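Side-chain contacts in putative phosphosugar isomerases (Salmonella typhimurium LT2, PDB 3FKJ), which probably binds a phosphosugar or related carbohydrate derivative through its SIS domain and may act as an isomerase: residues Arg42-Gly47 / Asn77-Ala82; Thr53-Gly58 / Val92-Ser97; Arg272-Asp277 / Asp295-Gly300; Leu266-Gly271 / Leu276-Ile281; Asp150-Lys155 / Ser181-Phe186. One frame throughout, in Å; residues are numbered along the deposited sequence.

Four of the five contacts join a parallel sheet to a helix, turn or loop; interaction 5 packs a loop against a helix junction. Interactions 1 and 2 serve the sheet holding strands 42-47 and 91-97; their centres lie about 10 Å apart, and F45 packs on F55 where they meet. Interactions 3 and 4, with centres about 5 Å apart, share helix 274-286 beside the second sheet, about 31 and 30 Å from the centre of interaction 1. The centre of interaction 5 is about 16 Å from that of interaction 2 and about 19 Å from that of interaction 3; a thiocyanate ion lies about 4 Å from the F186 side chain. Interactions 1, 3 and 4 touch the second subunit.

Interaction 1: Arg42-Gly47 / Asn77-Ala82; sequences RVWFVG and NEFVHA
F79 lays one face of its ring under V46, whose CG2 stands almost over the ring centre in a CH-pi contact, 4.1 Å from the centroid and 9° off the normal. The other methyl of V46 works nearer the root of the same side chain, CG1 lying 3.9 Å from F79 CB, so the valine straddles the start of the phenylalanine and its ring. F79 CE1 lies over one face of the W44 indole, offset toward its rim and 4.0 Å from W44 CG; the two rings form an edge-to-face pair with centroids 5.4 Å apart and planes at 54°. F79 can serve both partners because its CG is anti to the backbone N (chi1 -176°), which carries the ring out from helix 76-81 to strand 42-47. W44 and V46, two positions apart, project from the same side of this strand. This is the helix-on-sheet packing of the alpha/beta SIS fold, and F45 faces the other way, to F55. L87 touches both W44 and F79, while A108 of helix 103-115 touches both V46 and F79. On the same helix as F79, E78 OE1 is hydrogen-bonded to H246 NE2 of the second subunit.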
# COMPACT_ATOMS: atom_id res chain seq x y z
N ARG A 42 18.69 -4.87 -4.92
CA ARG A 42 17.40 -4.22 -4.71
C ARG A 42 16.61 -4.30 -5.99
O ARG A 42 17.17 -4.19 -7.08
CB ARG A 42 17.58 -2.76 -4.33
CG ARG A 42 18.54 -2.52 -3.19
CD ARG A 42 18.47 -1.08 -2.75
NE ARG A 42 17.22 -0.79 -2.03
CZ ARG A 42 17.10 -0.68 -0.70
NH1 ARG A 42 18.15 -0.82 0.11
NH2 ARG A 42 15.90 -0.40 -0.17
N VAL A 43 15.30 -4.52 -5.84
CA VAL A 43 14.33 -4.43 -6.92
C VAL A 43 13.31 -3.34 -6.56
O VAL A 43 12.92 -3.21 -5.38
CB VAL A 43 13.59 -5.79 -7.13
CG1 VAL A 43 12.65 -5.73 -8.31
CG2 VAL A 43 14.60 -6.88 -7.32
N TRP A 44 12.93 -2.54 -7.56
CA TRP A 44 11.71 -1.75 -7.51
C TRP A 44 10.76 -2.16 -8.59
O TRP A 44 11.14 -2.30 -9.77
CB TRP A 44 11.98 -0.25 -7.66
CG TRP A 44 12.47 0.41 -6.44
CD1 TRP A 44 11.71 1.03 -5.47
CD2 TRP A 44 13.81 0.52 -6.02
NE1 TRP A 44 12.51 1.50 -4.48
CE2 TRP A 44 13.81 1.25 -4.80
CE3 TRP A 44 15.03 0.06 -6.54
CZ2 TRP A 44 15.00 1.54 -4.10
CZ3 TRP A 44 16.21 0.39 -5.86
CH2 TRP A 44 16.17 1.10 -4.64
N PHE A 45 9.53 -2.37 -8.18
CA PHE A 45 8.37 -2.40 -9.06
C PHE A 45 7.76 -1.00 -9.16
O PHE A 45 7.33 -0.42 -8.16
CB PHE A 45 7.36 -3.36 -8.52
CG PHE A 45 7.86 -4.76 -8.47
CD1 PHE A 45 8.00 -5.48 -9.65
CD2 PHE A 45 8.21 -5.34 -7.26
CE1 PHE A 45 8.46 -6.79 -9.62
CE2 PHE A 45 8.69 -6.65 -7.21
CZ PHE A 45 8.80 -7.37 -8.41
N VAL A 46 7.72 -0.47 -10.39
CA VAL A 46 7.30 0.88 -10.60
C VAL A 46 6.27 0.98 -11.73
O VAL A 46 6.45 0.48 -12.83
CB VAL A 46 8.52 1.83 -10.79
CG1 VAL A 46 8.08 3.32 -10.77
CG2 VAL A 46 9.60 1.58 -9.70
N GLY A 47 5.17 1.65 -11.43
CA GLY A 47 4.14 1.87 -12.41
C GLY A 47 2.99 2.63 -11.81
O GLY A 47 3.06 3.06 -10.66
N ASN A 77 5.34 8.50 -10.54
CA ASN A 77 5.62 9.89 -10.37
C ASN A 77 6.18 10.23 -9.01
O ASN A 77 6.92 11.21 -8.88
CB ASN A 77 4.43 10.78 -10.76
CG ASN A 77 4.90 12.07 -11.42
OD1 ASN A 77 6.02 12.11 -11.92
ND2 ASN A 77 4.06 13.10 -11.45
N GLU A 78 5.85 9.42 -8.00
CA GLU A 78 6.51 9.58 -6.73
C GLU A 78 7.99 9.15 -6.77
O GLU A 78 8.83 9.83 -6.17
CB GLU A 78 5.81 8.87 -5.60
CG GLU A 78 6.55 9.11 -4.29
CD GLU A 78 5.65 9.29 -3.12
OE1 GLU A 78 4.57 9.88 -3.26
OE2 GLU A 78 6.05 8.84 -2.04
N PHE A 79 8.27 8.05 -7.47
CA PHE A 79 9.62 7.52 -7.72
C PHE A 79 10.48 8.55 -8.44
O PHE A 79 11.64 8.74 -8.08
CB PHE A 79 9.51 6.22 -8.56
CG PHE A 79 10.83 5.51 -8.81
CD1 PHE A 79 11.44 4.74 -7.83
CD2 PHE A 79 11.44 5.56 -10.06
CE1 PHE A 79 12.63 4.04 -8.09
CE2 PHE A 79 12.63 4.88 -10.31
CZ PHE A 79 13.21 4.12 -9.33
N VAL A 80 9.88 9.21 -9.44
CA VAL A 80 10.53 10.28 -10.21
C VAL A 80 10.86 11.47 -9.33
O VAL A 80 11.96 12.04 -9.41
CB VAL A 80 9.62 10.75 -11.35
CG1 VAL A 80 10.09 12.08 -11.97
CG2 VAL A 80 9.54 9.69 -12.40
N HIS A 81 9.90 11.87 -8.51
CA HIS A 81 10.06 13.13 -7.78
C HIS A 81 10.82 13.03 -6.45
O HIS A 81 11.52 13.97 -6.07
CB HIS A 81 8.70 13.80 -7.59
CG HIS A 81 8.15 14.42 -8.84
ND1 HIS A 81 7.59 13.69 -9.88
CD2 HIS A 81 8.07 15.72 -9.22
CE1 HIS A 81 7.20 14.51 -10.83
NE2 HIS A 81 7.47 15.75 -10.45
N ALA A 82 10.63 11.92 -5.74
CA ALA A 82 11.31 11.63 -4.47
C ALA A 82 12.02 10.28 -4.64
O ALA A 82 11.63 9.23 -4.09
CB ALA A 82 10.31 11.62 -3.31

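Interaction 2: Thr53-Gly58 / Val92-Ser97; sequences TGFWPG and VVILAS
With CG anti to its carbonyl carbon (chi1 -71°), F55 sends its ring from the turn before helix 56-65 to strand 91-97, where I94, CG2 anti to its backbone N, presents that methyl to the ring. The two meet with F55 CE1 3.7 Å from I94 CG2. One strand position is skipped, and A96 then supplies the second touch: its CB lies 3.5 Å from F55 CZ. Between them the end of the ring runs into the strand backbone, with the carbonyl carbon of L95 at the ring edge, 3.6 Å from F55 CZ, and I94 O 3.5 Å from F55 CE2. The contact is wholly apolar in its side chains, with no hydrogen bond crossing it. I94 and A96 share one side of the parallel sheet of the SIS domain, while L95 points to its other side, toward helix 103-115. The ring springs from a type I beta turn, T53 to W56, closed by W56 N to T53 O at 3.1 Å. Beyond the two segments, the F45 ring meets F55 with planes at about 35°, and S159 of helix 155-170 touches it. L162 and I166 of the same helix touch I94.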
# COMPACT_ATOMS: atom_id res chain seq x y z
N THR A 53 -0.31 -2.46 -9.52
CA THR A 53 -0.93 -3.62 -8.85
C THR A 53 -0.64 -4.94 -9.60
O THR A 53 -0.66 -6.01 -9.01
CB THR A 53 -2.47 -3.51 -8.70
OG1 THR A 53 -3.08 -3.32 -9.98
CG2 THR A 53 -2.91 -2.43 -7.66
N GLY A 54 -0.33 -4.83 -10.90
CA GLY A 54 0.10 -5.99 -11.69
C GLY A 54 1.43 -6.60 -11.22
O GLY A 54 1.75 -7.72 -11.58
N PHE A 55 2.18 -5.86 -10.40
CA PHE A 55 3.41 -6.31 -9.80
C PHE A 55 3.26 -6.96 -8.44
O PHE A 55 4.23 -7.51 -7.93
CB PHE A 55 4.40 -5.14 -9.70
CG PHE A 55 4.95 -4.68 -11.02
CD1 PHE A 55 5.49 -5.61 -11.94
CD2 PHE A 55 4.97 -3.33 -11.36
CE1 PHE A 55 6.01 -5.17 -13.14
CE2 PHE A 55 5.48 -2.90 -12.54
CZ PHE A 55 5.99 -3.82 -13.45
N TRP A 56 2.06 -6.91 -7.84
CA TRP A 56 1.82 -7.48 -6.53
C TRP A 56 2.23 -8.95 -6.40
O TRP A 56 2.82 -9.32 -5.39
CB TRP A 56 0.35 -7.36 -6.10
CG TRP A 56 0.22 -7.66 -4.64
CD1 TRP A 56 -0.15 -8.84 -4.07
CD2 TRP A 56 0.54 -6.78 -3.56
NE1 TRP A 56 -0.11 -8.73 -2.69
CE2 TRP A 56 0.32 -7.48 -2.36
CE3 TRP A 56 0.99 -5.45 -3.50
CZ2 TRP A 56 0.53 -6.91 -1.09
CZ3 TRP A 56 1.18 -4.86 -2.23
CH2 TRP A 56 0.95 -5.59 -1.04
N PRO A 57 1.88 -9.81 -7.40
CA PRO A 57 2.28 -11.20 -7.25
C PRO A 57 3.77 -11.44 -7.05
O PRO A 57 4.13 -12.27 -6.22
CB PRO A 57 1.75 -11.86 -8.53
CG PRO A 57 0.57 -10.97 -8.92
CD PRO A 57 1.09 -9.60 -8.62
N GLY A 58 4.60 -10.76 -7.82
CA GLY A 58 6.03 -10.82 -7.62
C GLY A 58 6.51 -10.15 -6.34
O GLY A 58 7.41 -10.69 -5.65
N VAL A 92 17.59 -3.16 -9.75
CA VAL A 92 16.79 -3.46 -10.92
C VAL A 92 15.43 -2.78 -10.74
O VAL A 92 14.81 -2.85 -9.66
CB VAL A 92 16.61 -4.98 -11.13
CG1 VAL A 92 15.62 -5.26 -12.26
CG2 VAL A 92 18.01 -5.65 -11.39
N VAL A 93 15.02 -2.04 -11.75
CA VAL A 93 13.74 -1.34 -11.72
C VAL A 93 12.88 -1.93 -12.82
O VAL A 93 13.27 -1.97 -13.99
CB VAL A 93 13.89 0.20 -11.85
CG1 VAL A 93 12.49 0.89 -11.80
CG2 VAL A 93 14.83 0.75 -10.75
N ILE A 94 11.72 -2.45 -12.42
CA ILE A 94 10.84 -3.14 -13.33
C ILE A 94 9.60 -2.29 -13.47
O ILE A 94 8.89 -2.03 -12.49
CB ILE A 94 10.49 -4.56 -12.85
CG1 ILE A 94 11.77 -5.31 -12.50
CG2 ILE A 94 9.60 -5.30 -13.90
CD1 ILE A 94 11.55 -6.69 -11.85
N LEU A 95 9.37 -1.83 -14.71
CA LEU A 95 8.29 -0.91 -15.03
C LEU A 95 7.27 -1.55 -16.00
O LEU A 95 7.62 -2.42 -16.77
CB LEU A 95 8.88 0.39 -15.57
CG LEU A 95 10.05 0.97 -14.74
CD1 LEU A 95 11.39 0.81 -15.45
CD2 LEU A 95 9.76 2.45 -14.45
N ALA A 96 6.01 -1.16 -15.88
CA ALA A 96 4.95 -1.60 -16.79
C ALA A 96 4.13 -0.41 -17.25
O ALA A 96 3.91 0.55 -16.50
CB ALA A 96 4.05 -2.61 -16.15
N SER A 97 3.71 -0.47 -18.50
CA SER A 97 2.79 0.51 -19.10
C SER A 97 2.13 -0.19 -20.29
O SER A 97 2.86 -0.68 -21.18
CB SER A 97 3.56 1.75 -19.61
OG SER A 97 2.67 2.76 -20.09

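Interaction 3: Arg272-Asp277 / Asp295-Gly300; sequences RTRPLD and DADKLG
R274 grips the carboxylate of D295 end-on in the tight part of the contact: NH1 donates to OD1 at 2.8 Å and NH2 to OD2 at 2.9 Å, both bonds nearly straight. The oxygens are met on their syn sides and lie in the guanidinium plane, while the carboxylate itself is turned by 23° against it. The arginine reaches it with CG anti to the backbone N (chi1 -167°) and an extended chain. D295 OD1 is held a second time, by the backbone N of D297 at 3.1 Å from the opposite face of the carboxylate, which makes an Asx turn and helps fix its rotation. The other side is looser. D297 OD2 hangs 3.7 Å from R274 NH1 above a guanidinium face, a long salt bridge resting on charge alone, while its OD1 is hydrogen-bonded to Q302 NE2. K298, exposed to solvent, brings NZ within 4.2 Å of R274 NH2; K298 NZ also makes a long salt bridge of 3.8 Å to D295 OD2, which probably offsets the like charges. R274 NH1 also bonds to S269 O, beyond strand 263-268. The network ties the first turn of helix 274-286 to the end of strand 290-295 and the loop toward helix 313-331.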
# COMPACT_ATOMS: atom_id res chain seq x y z
N ARG A 272 -1.42 -19.19 3.69
CA ARG A 272 -1.14 -18.70 5.06
C ARG A 272 -2.04 -17.59 5.61
O ARG A 272 -2.32 -17.58 6.83
CB ARG A 272 0.32 -18.30 5.18
CG ARG A 272 1.25 -19.52 5.15
CD ARG A 272 2.68 -19.11 4.88
NE ARG A 272 2.87 -18.51 3.56
CZ ARG A 272 4.00 -17.92 3.15
NH1 ARG A 272 5.04 -17.85 3.94
NH2 ARG A 272 4.10 -17.40 1.94
N THR A 273 -2.53 -16.70 4.74
CA THR A 273 -3.35 -15.55 5.18
C THR A 273 -4.85 -15.85 5.19
O THR A 273 -5.66 -15.05 5.65
CB THR A 273 -3.00 -14.26 4.38
OG1 THR A 273 -3.50 -14.36 3.04
CG2 THR A 273 -1.47 -14.06 4.35
N ARG A 274 -5.23 -17.05 4.76
CA ARG A 274 -6.65 -17.44 4.77
C ARG A 274 -7.38 -17.18 6.08
O ARG A 274 -8.53 -16.70 6.07
CB ARG A 274 -6.77 -18.91 4.41
CG ARG A 274 -8.16 -19.37 4.08
CD ARG A 274 -8.08 -20.74 3.49
NE ARG A 274 -9.42 -21.25 3.21
CZ ARG A 274 -10.13 -20.97 2.12
NH1 ARG A 274 -9.65 -20.21 1.15
NH2 ARG A 274 -11.36 -21.48 2.01
N PRO A 275 -6.77 -17.50 7.23
CA PRO A 275 -7.47 -17.19 8.49
C PRO A 275 -7.82 -15.71 8.70
O PRO A 275 -8.80 -15.40 9.39
CB PRO A 275 -6.47 -17.67 9.56
CG PRO A 275 -5.68 -18.74 8.85
CD PRO A 275 -5.48 -18.18 7.48
N LEU A 276 -7.03 -14.81 8.10
CA LEU A 276 -7.37 -13.39 8.09
C LEU A 276 -8.70 -13.17 7.39
O LEU A 276 -9.58 -12.47 7.92
CB LEU A 276 -6.28 -12.54 7.43
CG LEU A 276 -5.10 -12.18 8.31
CD1 LEU A 276 -4.27 -13.42 8.63
CD2 LEU A 276 -4.24 -11.09 7.61
N ASP A 277 -8.85 -13.85 6.25
CA ASP A 277 -10.04 -13.77 5.41
C ASP A 277 -11.26 -14.40 6.10
O ASP A 277 -12.36 -13.83 6.10
CB ASP A 277 -9.77 -14.42 4.03
CG ASP A 277 -8.65 -13.73 3.24
OD1 ASP A 277 -8.22 -12.60 3.62
OD2 ASP A 277 -8.22 -14.34 2.25
N ASP A 295 -13.51 -17.28 -3.75
CA ASP A 295 -12.52 -18.06 -3.02
C ASP A 295 -11.57 -18.77 -3.97
O ASP A 295 -12.00 -19.64 -4.74
CB ASP A 295 -13.23 -19.10 -2.12
CG ASP A 295 -12.25 -19.88 -1.23
OD1 ASP A 295 -11.02 -19.59 -1.25
OD2 ASP A 295 -12.71 -20.78 -0.49
N ALA A 296 -10.27 -18.44 -3.89
CA ALA A 296 -9.28 -19.11 -4.76
C ALA A 296 -9.31 -20.64 -4.61
O ALA A 296 -9.24 -21.36 -5.61
CB ALA A 296 -7.88 -18.57 -4.51
N ASP A 297 -9.41 -21.11 -3.37
CA ASP A 297 -9.41 -22.56 -3.07
C ASP A 297 -10.55 -23.33 -3.70
O ASP A 297 -10.40 -24.52 -3.96
CB ASP A 297 -9.39 -22.82 -1.56
CG ASP A 297 -8.04 -23.32 -1.05
OD1 ASP A 297 -7.25 -23.84 -1.87
OD2 ASP A 297 -7.76 -23.22 0.18
N LYS A 298 -11.69 -22.69 -3.93
CA LYS A 298 -12.83 -23.32 -4.59
C LYS A 298 -12.65 -23.32 -6.10
O LYS A 298 -13.26 -24.12 -6.79
CB LYS A 298 -14.15 -22.61 -4.25
CG LYS A 298 -14.95 -23.25 -3.13
CD LYS A 298 -14.08 -23.62 -1.93
CE LYS A 298 -14.93 -24.03 -0.74
NZ LYS A 298 -14.09 -24.22 0.49
N LEU A 299 -11.83 -22.42 -6.61
CA LEU A 299 -11.68 -22.28 -8.05
C LEU A 299 -10.40 -22.95 -8.56
O LEU A 299 -9.92 -22.63 -9.66
CB LEU A 299 -11.72 -20.79 -8.45
CG LEU A 299 -12.96 -20.02 -8.00
CD1 LEU A 299 -12.75 -18.52 -8.20
CD2 LEU A 299 -14.20 -20.53 -8.73
N GLY A 300 -9.83 -23.85 -7.77
CA GLY A 300 -8.79 -24.77 -8.26
C GLY A 300 -7.35 -24.33 -8.08
O GLY A 300 -6.46 -24.73 -8.85

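Interaction 4: Leu266-Gly271 / Leu276-Ile281; sequences LLQSSG and LDDRAI
D277, L266 and Q268 give this contact most of its buried surface. D277 turns OD2 to the end of strand 263-268, where the backbone N of S269 donates to it at 3.0 Å, meeting the oxygen nearly along its C-O bond. A water lies 2.5 Å from D277 OD2 and 2.7 Å from S269 OG, and also near L267 O, linking carboxylate and loop. The other oxygen, OD1, is taken by S247 OG and S219 OG; S269 OG has S222 OG. Several partners thus hold the buried carboxylate of D277, probably charged, in place. Q268 keeps CG anti to its backbone N (chi1 -176°) and runs extended to the helix, CG lying 3.7 Å from D277 CB. Its NE2 donates to D278 OD1 at 2.8 Å with a bent angle of 133°, from above a carboxylate turned almost at right angles to the amide. I281 CD1 approaches Q268 OE1 at 3.5 Å. L266 rests CD2 3.7 Å from D277 O. The short segments of strand 263-268 and helix 274-286 run roughly antiparallel, at 143°, their axes 9.2 Å apart, as the first two elements of a beta-alpha-beta unit that returns to strand 290-295, whose L291 and L293 touch L266.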
# COMPACT_ATOMS: atom_id res chain seq x y z
N LEU A 266 -14.91 -9.94 -1.13
CA LEU A 266 -13.72 -10.54 -0.53
C LEU A 266 -13.11 -11.50 -1.52
O LEU A 266 -13.77 -12.42 -1.99
CB LEU A 266 -14.03 -11.26 0.78
CG LEU A 266 -12.90 -12.04 1.51
CD1 LEU A 266 -11.84 -11.09 1.99
CD2 LEU A 266 -13.45 -12.81 2.68
N LEU A 267 -11.86 -11.24 -1.87
CA LEU A 267 -11.05 -12.14 -2.67
C LEU A 267 -10.22 -12.96 -1.72
O LEU A 267 -9.15 -12.54 -1.34
CB LEU A 267 -10.14 -11.36 -3.61
CG LEU A 267 -10.84 -10.33 -4.51
CD1 LEU A 267 -9.83 -9.80 -5.43
CD2 LEU A 267 -12.01 -10.92 -5.29
N GLN A 268 -10.77 -14.11 -1.34
CA GLN A 268 -10.18 -15.01 -0.35
C GLN A 268 -9.05 -15.85 -0.98
O GLN A 268 -9.14 -16.31 -2.13
CB GLN A 268 -11.26 -15.94 0.26
CG GLN A 268 -10.74 -16.85 1.37
CD GLN A 268 -11.84 -17.57 2.12
OE1 GLN A 268 -12.94 -17.78 1.60
NE2 GLN A 268 -11.55 -17.96 3.37
N SER A 269 -7.99 -16.03 -0.18
CA SER A 269 -6.79 -16.72 -0.60
C SER A 269 -6.71 -18.12 0.00
O SER A 269 -7.33 -18.42 1.05
CB SER A 269 -5.54 -15.96 -0.13
OG SER A 269 -5.46 -14.66 -0.66
N SER A 270 -5.93 -18.97 -0.67
CA SER A 270 -5.44 -20.19 -0.07
C SER A 270 -4.23 -19.84 0.79
O SER A 270 -3.70 -18.72 0.76
CB SER A 270 -5.03 -21.19 -1.15
OG SER A 270 -3.81 -20.78 -1.76
N GLY A 271 -3.74 -20.83 1.50
CA GLY A 271 -2.49 -20.71 2.17
C GLY A 271 -2.55 -19.84 3.40
O GLY A 271 -3.57 -19.74 4.08
N LEU A 276 -7.03 -14.81 8.10
CA LEU A 276 -7.37 -13.39 8.09
C LEU A 276 -8.70 -13.17 7.39
O LEU A 276 -9.58 -12.47 7.92
CB LEU A 276 -6.28 -12.54 7.43
CG LEU A 276 -5.10 -12.18 8.31
CD1 LEU A 276 -4.27 -13.42 8.63
CD2 LEU A 276 -4.24 -11.09 7.61
N ASP A 277 -8.85 -13.85 6.25
CA ASP A 277 -10.04 -13.77 5.41
C ASP A 277 -11.26 -14.40 6.10
O ASP A 277 -12.36 -13.83 6.10
CB ASP A 277 -9.77 -14.42 4.03
CG ASP A 277 -8.65 -13.73 3.24
OD1 ASP A 277 -8.22 -12.60 3.62
OD2 ASP A 277 -8.22 -14.34 2.25
N ASP A 278 -11.07 -15.57 6.71
CA ASP A 278 -12.15 -16.27 7.43
C ASP A 278 -12.66 -15.46 8.62
O ASP A 278 -13.87 -15.48 8.93
CB ASP A 278 -11.69 -17.65 7.91
CG ASP A 278 -11.72 -18.70 6.80
OD1 ASP A 278 -12.55 -18.59 5.88
OD2 ASP A 278 -10.93 -19.67 6.87
N ARG A 279 -11.75 -14.77 9.29
CA ARG A 279 -12.13 -13.86 10.38
C ARG A 279 -13.09 -12.74 9.92
O ARG A 279 -14.08 -12.42 10.60
CB ARG A 279 -10.87 -13.26 11.03
CG ARG A 279 -11.16 -12.57 12.32
CD ARG A 279 -10.02 -11.72 12.72
NE ARG A 279 -10.30 -11.02 13.96
CZ ARG A 279 -9.48 -10.14 14.52
NH1 ARG A 279 -8.30 -9.87 14.01
NH2 ARG A 279 -9.83 -9.54 15.65
N ALA A 280 -12.79 -12.18 8.75
CA ALA A 280 -13.61 -11.15 8.13
C ALA A 280 -14.97 -11.69 7.70
O ALA A 280 -15.99 -11.03 7.89
CB ALA A 280 -12.88 -10.52 6.93
N ILE A 281 -14.99 -12.89 7.13
CA ILE A 281 -16.21 -13.52 6.63
C ILE A 281 -17.20 -13.72 7.78
O ILE A 281 -18.34 -13.32 7.68
CB ILE A 281 -15.91 -14.88 5.95
CG1 ILE A 281 -15.07 -14.67 4.68
CG2 ILE A 281 -17.20 -15.63 5.58
CD1 ILE A 281 -14.39 -15.98 4.24
O HOH W 1 -7.25 -12.92 0.43

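Interaction 5: Asp150-Lys155 / Ser181-Phe186; sequences DPAQQK and SAFGRF
D150 OD2 takes the shortest sound polar bond here, from Q153 NE2 at 2.9 Å and a nearly straight 167°. The donor meets the anti lone pair, and the oxygen lies in the plane of the glutamine amide. On the same carboxylate, OD1 receives a weak bond from the backbone N of A152 at 3.3 Å. Both bonds lie across the start of the 3-10 segment 151-153, in which Q153 N returns to D150 O and Q154 N to P151 O. What that turn then presents to the other segment is apolar. P151 sets CB against F186, about equally far from CE2 and CD2, at 3.7 Å from CE2; the approach is oblique to the ring. F186 reaches it with CG anti to its backbone N (chi1 -174°). A152 turns to the second phenylalanine: its CB lies 4.0 Å from F183 CD1, and its CA is equally close to F183 CE1, while its backbone N lies at the edge of F186. No hydrogen bond crosses the contact. F183 is also stacked on W161, whose NE1 bonds to A152 O, and meets F312 edge-to-face; L315 of helix 313-331 touches both phenylalanines. A bound thiocyanate, probably from the crystallisation liquor, lies close to F186. The arrangement is a 3-10 turn, in the loop leading into helix 155-170, packed against two phenylalanines where helix 176-184 gives way to helix 186-196.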
# COMPACT_ATOMS: atom_id res chain seq x y z
N ASP A 150 -2.86 -16.33 -23.49
CA ASP A 150 -2.20 -17.21 -22.51
C ASP A 150 -2.04 -16.43 -21.23
O ASP A 150 -1.37 -15.41 -21.26
CB ASP A 150 -0.82 -17.57 -23.04
CG ASP A 150 -0.08 -18.59 -22.17
OD1 ASP A 150 -0.67 -19.14 -21.20
OD2 ASP A 150 1.11 -18.82 -22.49
N PRO A 151 -2.70 -16.87 -20.13
CA PRO A 151 -2.57 -16.26 -18.80
C PRO A 151 -1.12 -16.20 -18.25
O PRO A 151 -0.75 -15.22 -17.60
CB PRO A 151 -3.46 -17.15 -17.92
CG PRO A 151 -4.37 -17.82 -18.84
CD PRO A 151 -3.65 -18.01 -20.11
N ALA A 152 -0.32 -17.22 -18.53
CA ALA A 152 1.09 -17.27 -18.13
C ALA A 152 1.93 -16.18 -18.81
O ALA A 152 3.08 -15.97 -18.44
CB ALA A 152 1.67 -18.71 -18.43
N GLN A 153 1.38 -15.51 -19.82
CA GLN A 153 2.06 -14.39 -20.52
C GLN A 153 1.42 -13.02 -20.30
O GLN A 153 1.82 -12.02 -20.91
CB GLN A 153 2.08 -14.67 -22.00
CG GLN A 153 2.81 -15.90 -22.35
CD GLN A 153 2.97 -15.99 -23.81
OE1 GLN A 153 3.52 -15.08 -24.44
NE2 GLN A 153 2.45 -17.08 -24.40
N GLN A 154 0.45 -12.97 -19.41
CA GLN A 154 -0.11 -11.69 -19.01
C GLN A 154 0.77 -10.89 -18.05
O GLN A 154 1.66 -11.43 -17.38
CB GLN A 154 -1.53 -11.88 -18.48
CG GLN A 154 -2.51 -12.30 -19.60
CD GLN A 154 -3.85 -12.73 -19.05
OE1 GLN A 154 -3.96 -13.11 -17.89
NE2 GLN A 154 -4.85 -12.68 -19.87
N LYS A 155 0.52 -9.58 -18.04
CA LYS A 155 1.34 -8.59 -17.30
C LYS A 155 1.61 -9.00 -15.86
O LYS A 155 2.75 -8.99 -15.46
CB LYS A 155 0.63 -7.23 -17.31
CG LYS A 155 1.43 -6.07 -16.75
CD LYS A 155 0.71 -4.73 -16.92
CE LYS A 155 -0.49 -4.53 -16.02
NZ LYS A 155 -1.34 -3.38 -16.50
N SER A 181 6.04 -25.73 -12.94
CA SER A 181 5.05 -26.70 -13.42
C SER A 181 3.66 -26.27 -12.92
O SER A 181 2.69 -26.53 -13.61
CB SER A 181 5.43 -28.15 -13.05
OG SER A 181 4.96 -28.51 -11.77
N ALA A 182 3.58 -25.58 -11.77
CA ALA A 182 2.33 -24.92 -11.35
C ALA A 182 1.89 -23.94 -12.44
O ALA A 182 0.73 -23.94 -12.84
CB ALA A 182 2.50 -24.19 -10.04
N PHE A 183 2.81 -23.11 -12.91
CA PHE A 183 2.52 -22.16 -14.02
C PHE A 183 2.09 -22.89 -15.30
O PHE A 183 1.33 -22.33 -16.11
CB PHE A 183 3.73 -21.26 -14.33
CG PHE A 183 3.52 -19.79 -14.04
CD1 PHE A 183 2.41 -19.11 -14.54
CD2 PHE A 183 4.49 -19.06 -13.34
CE1 PHE A 183 2.23 -17.75 -14.31
CE2 PHE A 183 4.32 -17.67 -13.07
CZ PHE A 183 3.19 -17.03 -13.56
N GLY A 184 2.59 -24.10 -15.51
CA GLY A 184 2.20 -24.92 -16.67
C GLY A 184 0.76 -25.41 -16.60
O GLY A 184 0.17 -25.77 -17.63
N ARG A 185 0.20 -25.42 -15.39
CA ARG A 185 -1.17 -25.84 -15.16
C ARG A 185 -2.12 -24.65 -15.07
O ARG A 185 -3.34 -24.81 -14.95
CB ARG A 185 -1.26 -26.65 -13.87
CG ARG A 185 -0.79 -28.08 -14.03
CD ARG A 185 -1.07 -28.89 -12.78
NE ARG A 185 -0.13 -28.58 -11.72
CZ ARG A 185 1.14 -28.98 -11.69
NH1 ARG A 185 1.65 -29.71 -12.67
NH2 ARG A 185 1.92 -28.63 -10.66
N PHE A 186 -1.55 -23.46 -15.16
CA PHE A 186 -2.28 -22.27 -14.78
C PHE A 186 -3.40 -21.96 -15.78
O PHE A 186 -4.50 -21.58 -15.37
CB PHE A 186 -1.34 -21.08 -14.64
CG PHE A 186 -2.02 -19.84 -14.10
CD1 PHE A 186 -2.69 -19.87 -12.87
CD2 PHE A 186 -2.01 -18.65 -14.82
CE1 PHE A 186 -3.30 -18.70 -12.34
CE2 PHE A 186 -2.64 -17.51 -14.32
CZ PHE A 186 -3.29 -17.54 -13.07